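Local coordinates for TerD domain-containing protein (PDB 2QNG), which is of unknown function but binds calcium ions and belongs to the CAPAB/TerDEXZ family, at residues Val145-Asp150 / Trp173-Gly178. Sequence-based numbering, arbitrary orientation.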
ATOM      1  N   VAL A 145      12.376  -7.385   8.661  1.00 10.10           N
ATOM      2  CA  VAL A 145      11.720  -6.090   8.488  1.00 10.89           C
ATOM      3  C   VAL A 145      12.481  -5.287   7.435  1.00 10.98           C
ATOM      4  O   VAL A 145      13.712  -5.065   7.568  1.00 11.67           O
ATOM      5  CB  VAL A 145      11.663  -5.328   9.822  1.00 10.74           C
ATOM      6  CG1 VAL A 145      11.024  -3.949   9.675  1.00 11.25           C
ATOM      7  CG2 VAL A 145      10.873  -6.146  10.832  1.00 12.62           C
ATOM      8  N   LEU A 146      11.735  -4.854   6.413  1.00 11.39           N
ATOM      9  CA  LEU A 146      12.273  -4.048   5.303  1.00 12.69           C
ATOM     10  C   LEU A 146      12.083  -2.556   5.522  1.00 12.78           C
ATOM     11  O   LEU A 146      12.903  -1.738   5.084  1.00 14.83           O
ATOM     12  CB  LEU A 146      11.608  -4.441   3.973  1.00 14.31           C
ATOM     13  CG  LEU A 146      11.763  -5.882   3.476  1.00 16.40           C
ATOM     14  CD1 LEU A 146      10.857  -6.113   2.261  1.00 19.14           C
ATOM     15  CD2 LEU A 146      13.220  -6.226   3.143  1.00 19.52           C
ATOM     16  N   ALA A 147      10.972  -2.181   6.156  1.00 11.88           N
ATOM     17  CA  ALA A 147      10.644  -0.760   6.337  1.00 12.10           C
ATOM     18  C   ALA A 147       9.639  -0.618   7.457  1.00 11.44           C
ATOM     19  O   ALA A 147       8.800  -1.486   7.612  1.00 10.83           O
ATOM     20  CB  ALA A 147      10.043  -0.177   5.053  1.00 14.58           C
ATOM     21  N   GLU A 148       9.713   0.478   8.202  1.00 11.21           N
ATOM     22  CA  GLU A 148       8.692   0.870   9.156  1.00 11.80           C
ATOM     23  C   GLU A 148       8.544   2.372   9.054  1.00 11.91           C
ATOM     24  O   GLU A 148       9.530   3.091   8.837  1.00 13.15           O
ATOM     25  CB  GLU A 148       9.112   0.525  10.581  1.00 12.66           C
ATOM     26  CG  GLU A 148       9.143  -0.969  10.879  1.00 15.15           C
ATOM     27  CD  GLU A 148       9.967  -1.295  12.098  1.00 19.78           C
ATOM     28  OE1 GLU A 148      11.167  -0.932  12.153  1.00 23.64           O
ATOM     29  OE2 GLU A 148       9.412  -1.944  12.984  1.00 21.73           O
ATOM     30  N   ASP A 149       7.333   2.870   9.249  1.00 10.05           N
ATOM     31  CA  ASP A 149       7.141   4.321   9.148  1.00 10.84           C
ATOM     32  C   ASP A 149       5.919   4.733   9.951  1.00 10.11           C
ATOM     33  O   ASP A 149       5.004   3.934  10.146  1.00 10.28           O
ATOM     34  CB  ASP A 149       6.975   4.705   7.679  1.00 12.11           C
ATOM     35  CG  ASP A 149       7.393   6.137   7.406  1.00 14.23           C
ATOM     36  OD1 ASP A 149       8.606   6.379   7.192  1.00 19.93           O
ATOM     37  OD2 ASP A 149       6.513   7.011   7.388  1.00 15.77           O
ATOM     38  N   ASP A 150       5.898   5.998  10.370  1.00 10.79           N
ATOM     39  CA  ASP A 150       4.755   6.555  11.076  1.00 10.22           C
ATOM     40  C   ASP A 150       4.024   7.622  10.240  1.00 10.49           C
ATOM     41  O   ASP A 150       3.197   8.359  10.779  1.00 10.99           O
ATOM     42  CB  ASP A 150       5.171   7.142  12.427  1.00 12.01           C
ATOM     43  CG  ASP A 150       6.165   8.286  12.293  1.00 14.14           C
ATOM     44  OD1 ASP A 150       6.527   8.675  11.155  1.00 14.36           O
ATOM     45  OD2 ASP A 150       6.578   8.814  13.361  1.00 18.78           O
ATOM     46  N   TRP A 173      13.628  -9.460  -7.545  1.00 15.37           N
ATOM     47  CA  TRP A 173      12.910  -8.256  -7.128  1.00 14.47           C
ATOM     48  C   TRP A 173      13.781  -7.426  -6.183  1.00 15.30           C
ATOM     49  O   TRP A 173      14.340  -7.968  -5.211  1.00 16.69           O
ATOM     50  CB  TRP A 173      11.606  -8.617  -6.407  1.00 14.05           C
ATOM     51  CG  TRP A 173      10.546  -9.161  -7.306  1.00 13.19           C
ATOM     52  CD1 TRP A 173      10.240 -10.482  -7.523  1.00 13.34           C
ATOM     53  CD2 TRP A 173       9.628  -8.402  -8.105  1.00 12.18           C
ATOM     54  NE1 TRP A 173       9.186 -10.580  -8.401  1.00 12.04           N
ATOM     55  CE2 TRP A 173       8.804  -9.325  -8.786  1.00 11.02           C
ATOM     56  CE3 TRP A 173       9.439  -7.030  -8.331  1.00 11.57           C
ATOM     57  CZ2 TRP A 173       7.798  -8.920  -9.663  1.00 12.33           C
ATOM     58  CZ3 TRP A 173       8.436  -6.628  -9.192  1.00 12.86           C
ATOM     59  CH2 TRP A 173       7.626  -7.562  -9.850  1.00 12.02           C
ATOM     60  N   THR A 174      13.874  -6.125  -6.474  1.00 14.75           N
ATOM     61  CA  THR A 174      14.527  -5.143  -5.605  1.00 15.42           C
ATOM     62  C   THR A 174      13.471  -4.242  -4.968  1.00 14.33           C
ATOM     63  O   THR A 174      12.551  -3.781  -5.656  1.00 15.22           O
ATOM     64  CB  THR A 174      15.542  -4.250  -6.410  1.00 15.42           C
ATOM     65  OG1 THR A 174      16.598  -5.083  -6.916  1.00 19.21           O
ATOM     66  CG2 THR A 174      16.166  -3.100  -5.541  1.00 16.62           C
ATOM     67  N   PHE A 175      13.617  -3.995  -3.669  1.00 13.89           N
ATOM     68  CA  PHE A 175      12.781  -3.047  -2.940  1.00 13.48           C
ATOM     69  C   PHE A 175      13.432  -1.667  -2.954  1.00 14.03           C
ATOM     70  O   PHE A 175      14.621  -1.525  -2.645  1.00 14.55           O
ATOM     71  CB  PHE A 175      12.574  -3.538  -1.500  1.00 14.45           C
ATOM     72  CG  PHE A 175      11.912  -2.546  -0.596  1.00 13.68           C
ATOM     73  CD1 PHE A 175      10.694  -1.968  -0.923  1.00 14.62           C
ATOM     74  CD2 PHE A 175      12.507  -2.208   0.619  1.00 16.84           C
ATOM     75  CE1 PHE A 175      10.078  -1.052  -0.048  1.00 16.09           C
ATOM     76  CE2 PHE A 175      11.899  -1.299   1.502  1.00 18.92           C
ATOM     77  CZ  PHE A 175      10.677  -0.724   1.171  1.00 17.17           C
ATOM     78  N   HIS A 176      12.635  -0.673  -3.328  1.00 14.18           N
ATOM     79  CA  HIS A 176      13.042   0.728  -3.341  1.00 16.06           C
ATOM     80  C   HIS A 176      12.218   1.458  -2.285  1.00 16.01           C
ATOM     81  O   HIS A 176      11.022   1.731  -2.504  1.00 15.40           O
ATOM     82  CB  HIS A 176      12.818   1.339  -4.732  1.00 16.85           C
ATOM     83  CG  HIS A 176      13.717   0.783  -5.791  1.00 19.54           C
ATOM     84  ND1 HIS A 176      13.386  -0.306  -6.570  1.00 23.77           N
ATOM     85  CD2 HIS A 176      14.956   1.164  -6.193  1.00 22.89           C
ATOM     86  CE1 HIS A 176      14.374  -0.566  -7.410  1.00 24.95           C
ATOM     87  NE2 HIS A 176      15.338   0.310  -7.198  1.00 24.76           N
ATOM     88  N   PRO A 177      12.818   1.731  -1.114  1.00 16.98           N
ATOM     89  CA  PRO A 177      12.094   2.461  -0.083  1.00 17.58           C
ATOM     90  C   PRO A 177      11.757   3.889  -0.478  1.00 17.76           C
ATOM     91  O   PRO A 177      12.428   4.515  -1.294  1.00 18.48           O
ATOM     92  CB  PRO A 177      13.061   2.456   1.107  1.00 17.91           C
ATOM     93  CG  PRO A 177      14.401   2.283   0.487  1.00 19.59           C
ATOM     94  CD  PRO A 177      14.181   1.380  -0.676  1.00 17.52           C
ATOM     95  N   GLY A 178      10.690   4.390   0.103  1.00 17.37           N
ATOM     96  CA  GLY A 178      10.338   5.783  -0.111  1.00 16.73           C
ATOM     97  C   GLY A 178       8.862   5.925   0.114  1.00 16.17           C
ATOM     98  O   GLY A 178       8.079   5.103  -0.343  1.00 16.28           O
TER
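F175 reaches across from one beta-sheet to the other and meets L146 and A147 along the CD2-CE2-CZ side of its ring. Its CG lies anti to the backbone N (chi1 171°), which sends the ring out toward strand 144-149. CE2 of F175 sits 4.0 Å from CB of L146. The next ring atom, CZ of F175, is 4.0 Å from CB of A147. The backbone also takes part, with O of L146 3.7 Å from CE2 of F175. L146 touches the ring through CB, not through its branched end; that side chain also packs on I30.

Two consecutive residues can face the same ring because L146 and A147 form a classic beta bulge, both paired with M139 of strand 135-141. M139 also touches F175. On one face of the F175 ring, the backbone N of P177 stands 3.9 Å above the plane, over the centre. F165 of strand 159-167 packs against F175 as well, with the ring planes at about 30°.

The contact bridges the outermost strands of two facing antiparallel sheets, at one side of a beta-sandwich, within the TerD domain and away from the calcium sites. No hydrogen bond links the two segments. The contact between them is therefore a small one, mainly apolar, made by one buried aromatic ring, with one carbonyl oxygen beside it.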